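Local coordinates for protein pumilio homolog 23 (PDB 5WZJ) that binds RNA in a sequence-specific way through pumilio repeats packed into a right-handed superhelix, recognising 18S rRNA and probably regulating translation and mRNA stability, at residues 155-160 against 233-238; 140-145 against 149-154; 461-466 against 490-495. All blocks are in the same frame, centred on the assembly; numbering follows the deposited sequence. Where two conformers were deposited one is given.

Interaction 1: residues 155-160 against 233-238; sequences LLCLCK and LQTALR. With nucleotides of chain B.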
loop_
_atom_site.group_PDB
_atom_site.type_symbol
_atom_site.label_atom_id
_atom_site.label_comp_id
_atom_site.label_asym_id
_atom_site.label_seq_id
_atom_site.Cartn_x
_atom_site.Cartn_y
_atom_site.Cartn_z
ATOM N N LEU A 155 14.733 -7.058 11.219
ATOM C CA LEU A 155 15.461 -8.329 11.276
ATOM C C LEU A 155 14.756 -9.426 10.483
ATOM O O LEU A 155 15.410 -10.203 9.780
ATOM C CB LEU A 155 15.633 -8.764 12.727
ATOM C CG LEU A 155 16.281 -10.125 12.930
ATOM C CD1 LEU A 155 17.717 -10.119 12.379
ATOM C CD2 LEU A 155 16.252 -10.485 14.414
ATOM N N LEU A 156 13.428 -9.536 10.625
ATOM C CA LEU A 156 12.666 -10.480 9.816
ATOM C C LEU A 156 12.888 -10.221 8.331
ATOM O O LEU A 156 13.115 -11.155 7.557
ATOM C CB LEU A 156 11.171 -10.384 10.154
ATOM C CG LEU A 156 10.740 -10.949 11.515
ATOM C CD1 LEU A 156 9.406 -10.337 11.944
ATOM C CD2 LEU A 156 10.635 -12.467 11.461
ATOM N N CYS A 157 12.813 -8.949 7.914
ATOM C CA CYS A 157 13.017 -8.612 6.506
ATOM C C CYS A 157 14.406 -9.028 6.038
ATOM O O CYS A 157 14.561 -9.587 4.945
ATOM C CB CYS A 157 12.809 -7.108 6.277
ATOM S SG CYS A 157 11.092 -6.554 6.340
ATOM N N LEU A 158 15.426 -8.771 6.857
ATOM C CA LEU A 158 16.783 -9.157 6.491
ATOM C C LEU A 158 16.911 -10.673 6.327
ATOM O O LEU A 158 17.572 -11.147 5.396
ATOM C CB LEU A 158 17.763 -8.645 7.545
ATOM C CG LEU A 158 19.244 -8.908 7.283
ATOM C CD1 LEU A 158 19.602 -8.458 5.885
ATOM C CD2 LEU A 158 20.115 -8.197 8.325
ATOM N N CYS A 159 16.296 -11.453 7.229
ATOM C CA CYS A 159 16.354 -12.911 7.109
ATOM C C CYS A 159 15.683 -13.398 5.829
ATOM O O CYS A 159 16.086 -14.420 5.262
ATOM C CB CYS A 159 15.700 -13.583 8.323
ATOM S SG CYS A 159 16.598 -13.392 9.888
ATOM N N LYS A 160 14.640 -12.704 5.383
ATOM C CA LYS A 160 14.018 -13.020 4.107
ATOM C C LYS A 160 14.922 -12.622 2.951
ATOM O O LYS A 160 14.749 -13.117 1.835
ATOM C CB LYS A 160 12.667 -12.304 4.021
ATOM C CG LYS A 160 11.886 -12.471 2.721
ATOM C CD LYS A 160 11.517 -13.920 2.444
ATOM C CE LYS A 160 10.641 -14.011 1.184
ATOM N NZ LYS A 160 10.131 -15.394 0.975
ATOM N N LEU A 233 4.019 -9.565 13.763
ATOM C CA LEU A 233 3.438 -10.739 13.116
ATOM C C LEU A 233 2.925 -10.420 11.711
ATOM O O LEU A 233 2.975 -11.286 10.830
ATOM C CB LEU A 233 2.316 -11.314 13.978
ATOM C CG LEU A 233 2.758 -11.926 15.319
ATOM C CD1 LEU A 233 1.555 -12.417 16.098
ATOM C CD2 LEU A 233 3.717 -13.056 15.101
ATOM N N GLN A 234 2.433 -9.197 11.484
ATOM C CA GLN A 234 2.050 -8.785 10.133
ATOM C C GLN A 234 3.234 -8.847 9.186
ATOM O O GLN A 234 3.133 -9.396 8.083
ATOM C CB GLN A 234 1.490 -7.365 10.140
ATOM C CG GLN A 234 0.125 -7.227 10.822
ATOM C CD GLN A 234 -0.203 -5.769 11.069
ATOM O OE1 GLN A 234 -0.094 -4.935 10.161
ATOM N NE2 GLN A 234 -0.552 -5.439 12.306
ATOM N N THR A 235 4.364 -8.263 9.594
ATOM C CA THR A 235 5.559 -8.306 8.756
ATOM C C THR A 235 5.960 -9.750 8.461
ATOM O O THR A 235 6.200 -10.122 7.304
ATOM C CB THR A 235 6.690 -7.530 9.435
ATOM O OG1 THR A 235 6.318 -6.152 9.502
ATOM C CG2 THR A 235 8.000 -7.657 8.670
ATOM N N ALA A 236 5.977 -10.599 9.488
ATOM C CA ALA A 236 6.347 -11.996 9.261
ATOM C C ALA A 236 5.418 -12.660 8.245
ATOM O O ALA A 236 5.880 -13.370 7.342
ATOM C CB ALA A 236 6.340 -12.769 10.581
ATOM N N LEU A 237 4.107 -12.430 8.355
ATOM C CA LEU A 237 3.197 -13.101 7.431
ATOM C C LEU A 237 3.422 -12.628 5.995
ATOM O O LEU A 237 3.426 -13.443 5.062
ATOM C CB LEU A 237 1.749 -12.872 7.854
ATOM C CG LEU A 237 1.278 -13.608 9.106
ATOM C CD1 LEU A 237 0.010 -12.953 9.653
ATOM C CD2 LEU A 237 1.014 -15.083 8.791
ATOM N N ARG A 238 3.620 -11.319 5.801
ATOM C CA ARG A 238 3.892 -10.791 4.462
ATOM C C ARG A 238 5.142 -11.414 3.861
ATOM O O ARG A 238 5.178 -11.713 2.660
ATOM C CB ARG A 238 4.048 -9.268 4.500
ATOM C CG ARG A 238 2.766 -8.501 4.782
ATOM C CD ARG A 238 2.984 -7.002 4.635
ATOM N NE ARG A 238 2.359 -6.234 5.713
ATOM C CZ ARG A 238 1.153 -5.677 5.640
ATOM N NH1 ARG A 238 0.419 -5.804 4.527
ATOM N NH2 ARG A 238 0.678 -4.998 6.688
ATOM P P A B 8 -6.399 5.814 14.057
ATOM O OP1 A B 8 -6.204 6.471 15.372
ATOM O OP2 A B 8 -6.271 6.597 12.813
ATOM O "O5'" A B 8 -5.391 4.601 13.908
ATOM C "C5'" A B 8 -4.026 4.824 13.640
ATOM C "C4'" A B 8 -3.206 4.137 14.688
ATOM O "O4'" A B 8 -3.328 2.697 14.533
ATOM C "C3'" A B 8 -1.713 4.421 14.647
ATOM O "O3'" A B 8 -1.409 5.601 15.387
ATOM C "C2'" A B 8 -1.128 3.176 15.278
ATOM O "O2'" A B 8 -1.280 3.295 16.687
ATOM C "C1'" A B 8 -2.091 2.086 14.775
ATOM N N9 A B 8 -1.680 1.413 13.519
ATOM C C8 A B 8 -1.470 1.920 12.251
ATOM N N7 A B 8 -1.144 1.002 11.358
ATOM C C5 A B 8 -1.167 -0.189 12.064
ATOM C C6 A B 8 -0.935 -1.536 11.710
ATOM N N6 A B 8 -0.593 -1.976 10.494
ATOM N N1 A B 8 -1.055 -2.463 12.690
ATOM C C2 A B 8 -1.389 -2.088 13.932
ATOM N N3 A B 8 -1.628 -0.861 14.382
ATOM C C4 A B 8 -1.513 0.050 13.387
#

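Interaction 2: residues 140-145 against 149-154; sequences LDMMCN and SHVLRR. With nucleotides of chain B.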
loop_
_atom_site.group_PDB
_atom_site.type_symbol
_atom_site.label_atom_id
_atom_site.label_comp_id
_atom_site.label_asym_id
_atom_site.label_seq_id
_atom_site.Cartn_x
_atom_site.Cartn_y
_atom_site.Cartn_z
ATOM N N LEU A 140 9.038 -12.101 24.077
ATOM C CA LEU A 140 7.695 -11.531 24.120
ATOM C C LEU A 140 7.693 -10.047 24.494
ATOM O O LEU A 140 6.900 -9.274 23.950
ATOM C CB LEU A 140 6.814 -12.342 25.074
ATOM C CG LEU A 140 6.514 -13.787 24.633
ATOM C CD1 LEU A 140 5.624 -14.483 25.658
ATOM C CD2 LEU A 140 5.848 -13.823 23.243
ATOM N N ASP A 141 8.535 -9.622 25.436
ATOM C CA ASP A 141 8.560 -8.191 25.733
ATOM C C ASP A 141 9.166 -7.386 24.577
ATOM O O ASP A 141 8.709 -6.270 24.296
ATOM C CB ASP A 141 9.287 -7.948 27.060
ATOM C CG ASP A 141 8.588 -8.643 28.213
ATOM O OD1 ASP A 141 7.479 -8.205 28.563
ATOM O OD2 ASP A 141 9.111 -9.656 28.729
ATOM N N MET A 142 10.136 -7.952 23.855
ATOM C CA MET A 142 10.681 -7.255 22.686
ATOM C C MET A 142 9.625 -7.085 21.593
ATOM O O MET A 142 9.552 -6.031 20.947
ATOM C CB MET A 142 11.893 -8.021 22.149
ATOM C CG MET A 142 12.666 -7.269 21.071
ATOM S SD MET A 142 14.016 -8.285 20.431
ATOM C CE MET A 142 14.659 -7.248 19.118
ATOM N N MET A 143 8.807 -8.116 21.364
ATOM C CA MET A 143 7.758 -8.033 20.354
ATOM C C MET A 143 6.772 -6.930 20.679
ATOM O O MET A 143 6.303 -6.229 19.781
ATOM C CB MET A 143 7.009 -9.364 20.249
ATOM C CG MET A 143 7.858 -10.514 19.735
ATOM S SD MET A 143 7.021 -12.125 19.820
ATOM C CE MET A 143 5.740 -11.934 18.589
ATOM N N CYS A 144 6.439 -6.767 21.958
ATOM C CA CYS A 144 5.456 -5.786 22.396
ATOM C C CYS A 144 6.054 -4.412 22.651
ATOM O O CYS A 144 5.311 -3.478 22.958
ATOM C CB CYS A 144 4.753 -6.287 23.661
ATOM S SG CYS A 144 3.809 -7.784 23.336
ATOM N N ASN A 145 7.365 -4.262 22.509
ATOM C CA ASN A 145 8.043 -3.014 22.845
ATOM C C ASN A 145 8.008 -2.085 21.636
ATOM O O ASN A 145 8.278 -2.519 20.514
ATOM C CB ASN A 145 9.488 -3.312 23.259
ATOM C CG ASN A 145 10.266 -2.061 23.594
ATOM O OD1 ASN A 145 10.948 -1.485 22.738
ATOM N ND2 ASN A 145 10.161 -1.629 24.838
ATOM N N SER A 149 9.903 -3.703 18.510
ATOM C CA SER A 149 9.070 -4.172 17.405
ATOM C C SER A 149 9.605 -3.702 16.057
ATOM O O SER A 149 9.483 -4.421 15.059
ATOM C CB SER A 149 7.624 -3.699 17.615
ATOM O OG SER A 149 6.828 -3.850 16.446
ATOM N N HIS A 150 10.207 -2.507 16.007
ATOM C CA HIS A 150 10.815 -2.025 14.764
ATOM C C HIS A 150 12.045 -2.843 14.415
ATOM O O HIS A 150 12.248 -3.218 13.253
ATOM C CB HIS A 150 11.205 -0.544 14.887
ATOM C CG HIS A 150 10.036 0.383 14.968
ATOM N ND1 HIS A 150 9.309 0.766 13.858
ATOM C CD2 HIS A 150 9.457 0.994 16.027
ATOM C CE1 HIS A 150 8.335 1.575 14.231
ATOM N NE2 HIS A 150 8.400 1.724 15.543
ATOM N N VAL A 151 12.899 -3.090 15.414
ATOM C CA VAL A 151 14.098 -3.895 15.213
ATOM C C VAL A 151 13.732 -5.280 14.683
ATOM O O VAL A 151 14.375 -5.800 13.762
ATOM C CB VAL A 151 14.899 -3.969 16.529
ATOM C CG1 VAL A 151 16.101 -4.896 16.387
ATOM C CG2 VAL A 151 15.352 -2.551 16.968
ATOM N N LEU A 152 12.685 -5.890 15.244
ATOM C CA LEU A 152 12.288 -7.244 14.844
ATOM C C LEU A 152 11.759 -7.274 13.413
ATOM O O LEU A 152 12.102 -8.178 12.641
ATOM C CB LEU A 152 11.221 -7.790 15.800
ATOM C CG LEU A 152 11.688 -8.355 17.149
ATOM C CD1 LEU A 152 10.494 -8.722 18.031
ATOM C CD2 LEU A 152 12.581 -9.575 16.921
ATOM N N ARG A 153 10.934 -6.293 13.045
ATOM C CA ARG A 153 10.474 -6.168 11.663
ATOM C C ARG A 153 11.646 -6.091 10.689
ATOM O O ARG A 153 11.677 -6.804 9.679
ATOM C CB ARG A 153 9.570 -4.936 11.528
ATOM C CG ARG A 153 8.151 -5.200 12.068
ATOM C CD ARG A 153 7.271 -3.954 12.024
ATOM N NE ARG A 153 7.323 -3.209 13.277
ATOM C CZ ARG A 153 6.731 -2.031 13.450
ATOM N NH1 ARG A 153 6.069 -1.468 12.442
ATOM N NH2 ARG A 153 6.805 -1.415 14.617
ATOM N N ARG A 154 12.617 -5.216 10.969
ATOM C CA ARG A 154 13.781 -5.113 10.090
ATOM C C ARG A 154 14.550 -6.427 10.055
ATOM O O ARG A 154 14.936 -6.900 8.977
ATOM C CB ARG A 154 14.693 -3.959 10.527
ATOM C CG ARG A 154 15.914 -3.764 9.598
ATOM C CD ARG A 154 16.664 -2.445 9.884
ATOM N NE ARG A 154 15.797 -1.275 9.784
ATOM C CZ ARG A 154 15.449 -0.702 8.634
ATOM N NH1 ARG A 154 15.890 -1.195 7.487
ATOM N NH2 ARG A 154 14.644 0.349 8.627
ATOM P P G B 10 5.469 7.366 16.937
ATOM O OP1 G B 10 4.808 8.380 17.778
ATOM O OP2 G B 10 5.720 7.590 15.500
ATOM O "O5'" G B 10 6.901 7.037 17.560
ATOM C "C5'" G B 10 7.055 6.591 18.901
ATOM C "C4'" G B 10 8.517 6.391 19.231
ATOM O "O4'" G B 10 9.031 5.315 18.396
ATOM C "C3'" G B 10 9.414 7.607 18.963
ATOM O "O3'" G B 10 10.498 7.648 19.895
ATOM C "C2'" G B 10 9.981 7.301 17.588
ATOM O "O2'" G B 10 11.209 7.932 17.298
ATOM C "C1'" G B 10 10.138 5.782 17.656
ATOM N N9 G B 10 10.165 5.181 16.324
ATOM C C8 G B 10 9.339 5.529 15.268
ATOM N N7 G B 10 9.651 4.896 14.173
ATOM C C5 G B 10 10.746 4.108 14.517
ATOM C C6 G B 10 11.500 3.198 13.737
ATOM O O6 G B 10 11.344 2.913 12.552
ATOM N N1 G B 10 12.518 2.600 14.470
ATOM C C2 G B 10 12.778 2.835 15.797
ATOM N N2 G B 10 13.804 2.151 16.342
ATOM N N3 G B 10 12.077 3.681 16.532
ATOM C C4 G B 10 11.089 4.281 15.838
ATOM P P C B 9 -0.197 6.580 14.962
ATOM O OP1 C B 9 -0.295 7.796 15.808
ATOM O OP2 C B 9 -0.134 6.718 13.484
ATOM O "O5'" C B 9 1.118 5.763 15.367
ATOM C "C5'" C B 9 1.403 5.390 16.712
ATOM C "C4'" C B 9 2.717 4.648 16.773
ATOM O "O4'" C B 9 2.601 3.401 16.062
ATOM C "C3'" C B 9 3.904 5.383 16.146
ATOM O "O3'" C B 9 4.656 6.004 17.171
ATOM C "C2'" C B 9 4.714 4.305 15.405
ATOM O "O2'" C B 9 5.951 4.041 16.060
ATOM C "C1'" C B 9 3.821 3.055 15.472
ATOM N N1 C B 9 3.565 2.444 14.152
ATOM C C2 C B 9 4.433 1.424 13.788
ATOM O O2 C B 9 5.328 1.128 14.605
ATOM N N3 C B 9 4.265 0.806 12.590
ATOM C C4 C B 9 3.284 1.191 11.776
ATOM N N4 C B 9 3.153 0.568 10.601
ATOM C C5 C B 9 2.378 2.244 12.136
ATOM C C6 C B 9 2.551 2.843 13.324
#

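Interaction 3: residues 461-466 against 490-495; sequences ETAKDS and IKLRGH. With nucleotides of chain B.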
loop_
_atom_site.group_PDB
_atom_site.type_symbol
_atom_site.label_atom_id
_atom_site.label_comp_id
_atom_site.label_asym_id
_atom_site.label_seq_id
_atom_site.Cartn_x
_atom_site.Cartn_y
_atom_site.Cartn_z
ATOM N N GLU A 461 -14.366 20.305 -15.050
ATOM C CA GLU A 461 -14.014 20.276 -13.633
ATOM C C GLU A 461 -13.536 18.891 -13.205
ATOM O O GLU A 461 -12.601 18.768 -12.401
ATOM C CB GLU A 461 -15.205 20.704 -12.776
ATOM C CG GLU A 461 -15.539 22.169 -12.884
ATOM C CD GLU A 461 -14.484 23.041 -12.242
ATOM O OE1 GLU A 461 -14.571 23.256 -11.013
ATOM O OE2 GLU A 461 -13.565 23.491 -12.964
ATOM N N THR A 462 -14.177 17.834 -13.718
ATOM C CA THR A 462 -13.753 16.475 -13.393
ATOM C C THR A 462 -12.347 16.210 -13.911
ATOM O O THR A 462 -11.504 15.647 -13.203
ATOM C CB THR A 462 -14.737 15.459 -13.982
ATOM O OG1 THR A 462 -16.066 15.759 -13.531
ATOM C CG2 THR A 462 -14.353 14.008 -13.574
ATOM N N ALA A 463 -12.072 16.631 -15.150
ATOM C CA ALA A 463 -10.759 16.406 -15.745
ATOM C C ALA A 463 -9.659 17.139 -14.984
ATOM O O ALA A 463 -8.523 16.662 -14.928
ATOM C CB ALA A 463 -10.763 16.849 -17.206
ATOM N N LYS A 464 -9.975 18.286 -14.397
ATOM C CA LYS A 464 -8.999 19.061 -13.642
ATOM C C LYS A 464 -8.771 18.524 -12.240
ATOM O O LYS A 464 -7.953 19.083 -11.512
ATOM C CB LYS A 464 -9.442 20.523 -13.547
ATOM C CG LYS A 464 -9.562 21.219 -14.903
ATOM C CD LYS A 464 -10.032 22.659 -14.748
ATOM C CE LYS A 464 -10.432 23.223 -16.104
ATOM N NZ LYS A 464 -10.938 24.624 -16.030
ATOM N N ASP A 465 -9.480 17.479 -11.839
ATOM C CA ASP A 465 -9.341 16.899 -10.512
ATOM C C ASP A 465 -8.430 15.684 -10.611
ATOM O O ASP A 465 -8.593 14.858 -11.514
ATOM C CB ASP A 465 -10.709 16.503 -9.944
ATOM C CG ASP A 465 -10.621 15.940 -8.533
ATOM O OD1 ASP A 465 -10.260 14.750 -8.370
ATOM O OD2 ASP A 465 -10.929 16.686 -7.587
ATOM N N SER A 466 -7.476 15.573 -9.682
ATOM C CA SER A 466 -6.488 14.499 -9.769
ATOM C C SER A 466 -7.094 13.117 -9.541
ATOM O O SER A 466 -6.495 12.118 -9.962
ATOM C CB SER A 466 -5.344 14.749 -8.774
ATOM O OG SER A 466 -5.836 14.796 -7.445
ATOM N N ILE A 490 -15.330 16.025 -26.935
ATOM C CA ILE A 490 -15.719 17.309 -27.518
ATOM C C ILE A 490 -16.100 18.310 -26.435
ATOM O O ILE A 490 -15.821 19.510 -26.559
ATOM C CB ILE A 490 -16.851 17.103 -28.549
ATOM C CG1 ILE A 490 -16.267 16.450 -29.800
ATOM C CG2 ILE A 490 -17.537 18.438 -28.909
ATOM C CD1 ILE A 490 -17.304 15.914 -30.785
ATOM N N LYS A 491 -16.704 17.846 -25.342
ATOM C CA LYS A 491 -17.062 18.820 -24.318
ATOM C C LYS A 491 -15.857 19.309 -23.517
ATOM O O LYS A 491 -16.018 20.208 -22.686
ATOM C CB LYS A 491 -18.138 18.238 -23.398
ATOM C CG LYS A 491 -19.524 18.309 -24.079
ATOM C CD LYS A 491 -20.648 17.871 -23.177
ATOM C CE LYS A 491 -20.754 16.353 -23.122
ATOM N NZ LYS A 491 -22.067 15.967 -22.504
ATOM N N LEU A 492 -14.663 18.772 -23.755
ATOM C CA LEU A 492 -13.454 19.338 -23.167
ATOM C C LEU A 492 -12.813 20.409 -24.043
ATOM O O LEU A 492 -11.832 21.029 -23.610
ATOM C CB LEU A 492 -12.427 18.242 -22.882
ATOM C CG LEU A 492 -12.805 17.212 -21.813
ATOM C CD1 LEU A 492 -11.727 16.151 -21.695
ATOM C CD2 LEU A 492 -13.013 17.887 -20.462
ATOM N N ARG A 493 -13.343 20.637 -25.249
ATOM C CA ARG A 493 -12.756 21.613 -26.160
ATOM C C ARG A 493 -12.729 22.991 -25.521
ATOM O O ARG A 493 -13.660 23.390 -24.817
ATOM C CB ARG A 493 -13.533 21.671 -27.476
ATOM C CG ARG A 493 -13.309 20.467 -28.385
ATOM C CD ARG A 493 -13.814 20.714 -29.810
ATOM N NE ARG A 493 -13.071 21.763 -30.508
ATOM C CZ ARG A 493 -13.140 21.978 -31.823
ATOM N NH1 ARG A 493 -13.910 21.206 -32.581
ATOM N NH2 ARG A 493 -12.438 22.960 -32.381
ATOM N N GLY A 494 -11.656 23.724 -25.776
ATOM C CA GLY A 494 -11.438 24.987 -25.111
ATOM C C GLY A 494 -10.737 24.876 -23.781
ATOM O O GLY A 494 -10.385 25.907 -23.194
ATOM N N HIS A 495 -10.503 23.661 -23.284
ATOM C CA HIS A 495 -9.872 23.485 -21.984
ATOM C C HIS A 495 -8.633 22.620 -22.037
ATOM O O HIS A 495 -8.037 22.349 -20.989
ATOM C CB HIS A 495 -10.870 22.892 -20.978
ATOM C CG HIS A 495 -11.967 23.838 -20.620
ATOM N ND1 HIS A 495 -13.149 23.903 -21.325
ATOM C CD2 HIS A 495 -12.044 24.791 -19.662
ATOM C CE1 HIS A 495 -13.916 24.846 -20.807
ATOM N NE2 HIS A 495 -13.268 25.401 -19.798
ATOM P P A B 3 0.289 11.306 -6.778
ATOM O OP1 A B 3 1.148 11.909 -5.720
ATOM O OP2 A B 3 0.466 9.886 -7.171
ATOM O "O5'" A B 3 -1.225 11.528 -6.331
ATOM C "C5'" A B 3 -1.711 12.824 -5.996
ATOM C "C4'" A B 3 -3.191 12.792 -5.696
ATOM O "O4'" A B 3 -3.923 12.446 -6.899
ATOM C "C3'" A B 3 -3.648 11.759 -4.668
ATOM O "O3'" A B 3 -3.485 12.210 -3.335
ATOM C "C2'" A B 3 -5.105 11.506 -5.055
ATOM O "O2'" A B 3 -5.961 12.519 -4.544
ATOM C "C1'" A B 3 -5.048 11.655 -6.575
ATOM N N9 A B 3 -4.933 10.364 -7.274
ATOM C C8 A B 3 -3.849 9.880 -7.972
ATOM N N7 A B 3 -4.073 8.701 -8.520
ATOM C C5 A B 3 -5.397 8.410 -8.163
ATOM C C6 A B 3 -6.245 7.321 -8.423
ATOM N N6 A B 3 -5.873 6.255 -9.137
ATOM N N1 A B 3 -7.507 7.355 -7.925
ATOM C C2 A B 3 -7.893 8.409 -7.204
ATOM N N3 A B 3 -7.185 9.495 -6.891
ATOM C C4 A B 3 -5.938 9.430 -7.401
#

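Interaction 1: residues 155-160 against 233-238
Leu156 and Cys157 of the third pumilio repeat meet Thr235 and Ala236 of the fourth where the RNA-facing helices 146-160 and 227-239 lie side by side in the superhelix. The two short segments run nearly parallel, their axes 12° apart and 9.7 Å from each other at closest approach. Contact is purely apolar and light. Leu156 points its side chain at the other helix and sets the methyl CD1 against CB of Ala236 at 4.1 Å; here the two backbones come closest, CA of Leu156 to CA of Ala236 6.5 Å, as the small alanine allows. Beside it, Cys157 SG touches the methyl CG2 of Thr235 at 4.0 Å. The threonine methyl lies anti to its own nitrogen and faces helix 146-160, while OG1 (chi1 -65°) turns off to bond the carbonyl of Leu169. Leu208 and Leu209 of helix 202-213 close over Leu156 and Ala236 respectively. Gln234 reaches out to the RNA with its chain extended beyond CG and reads the Watson-Crick edge of A8 of chain B: N6 of A8 gives a nearly straight bond to OE1 of Gln234, 3.0 Å, and NE2 of Gln234 gives another to N1 of A8, also 3.0 Å. NE2 also bonds OG of Ser230, which helps fix the amide. Parallel packing of successive RNA-facing helices, each offering side chains to a base, is the hallmark of the PUF fold.

Interaction 2: residues 140-145 against 149-154
Met142 and Met143 pack against Leu152 from two directions, the apolar half of a contact between short helix segments crossing at 96°. Met142, with CG anti to the backbone N (chi1 -171°) and the chain extended, lies obliquely over Leu152 and ends with CE 3.7 Å from CG of Leu152, beside Val151. Met143 crosses Leu152 at about a right angle, Met143 CG 3.6 Å from Leu152 CD1. The polar link is the backbone bond from Ser149 N to Asn145 O, 2.8 Å; OD1 of Asn145, at the N-cap of helix 146-160, accepts a hydrogen bond from Gly148 N. Toward the RNA, Ser149 O takes Arg153 NE and Arg153 N from opposite faces of its carbonyl plane, and Arg153 NH1 and NH2 grip N3 and O2 of C9 of chain B, each at 2.9 Å. The His150 ring is sandwiched between Arg153 NH2, 3.3 Å above its centre, and the base of G10 of chain B on the opposite face. With an alanine at His150, the guanine face would probably lose its cover and Arg153 NH2 the ring beneath it. Helix 227-239 flanks Ser149 and Arg153, helix 217-223 touches Met143, and helix 100-112 borders His150 and Val151.

Interaction 3: residues 461-466 against 490-495
Lys464 runs at about a right angle to the side chain of His495 and sets NZ obliquely beside its ring, 3.8 Å from CD2 of His495. The chain is extended from CG to the amine, which carries NZ from the end of helix 456-463 to the loop before helix 496-501. The amine's salt bridge is with Glu498, in the first turn of that next helix. NZ of Lys464 is 4.5 Å from NE2 of His495, and the nearby ammonium would by itself tend to disfavour protonation of the ring, an effect Glu498 probably softens. Deeper in, the methyl CB of Ala463 points at the loop and meets the CD2 methyl of Leu492 at 4.1 Å, with Leu499 of helix 496-501 also touching Ala463. The loop is shaped by a type I turn from Ile490 to Arg493 and a type II turn from Leu492 to His495. At the RNA end, Ser466 OG donates a bond to O4' of A3 of chain B, 3.1 Å, touching sugar rather than base. This is the seam between pumilio repeats 7 and 8, where the loop entering one repeat seals against a helix of the previous one, the junction of successive repeats in the right-handed PUF superhelix.

Overall arrangement
Along the chain interaction 2 comes first, then interaction 1, then interaction 3, all within the NOP9-like PUF repeat domain. Interactions 1 and 2 share helix 146-160 and have centres 11 Å apart; they touch directly where Thr235 OG1 lies 3.3 Å from Arg153 CG. Interaction 2 lies within repeat 3 and interaction 1 joins it to repeat 4; helix 146-160 meets C9 and G10 of chain B and helix 227-239 meets A8. Interaction 3 lies on the opposite side of the chain's centre, its centre about 45 Å from that of interaction 1 and about 50 Å from that of interaction 2, near A3. The three thus sample both arms of the curved superhelix along which one RNA strand runs.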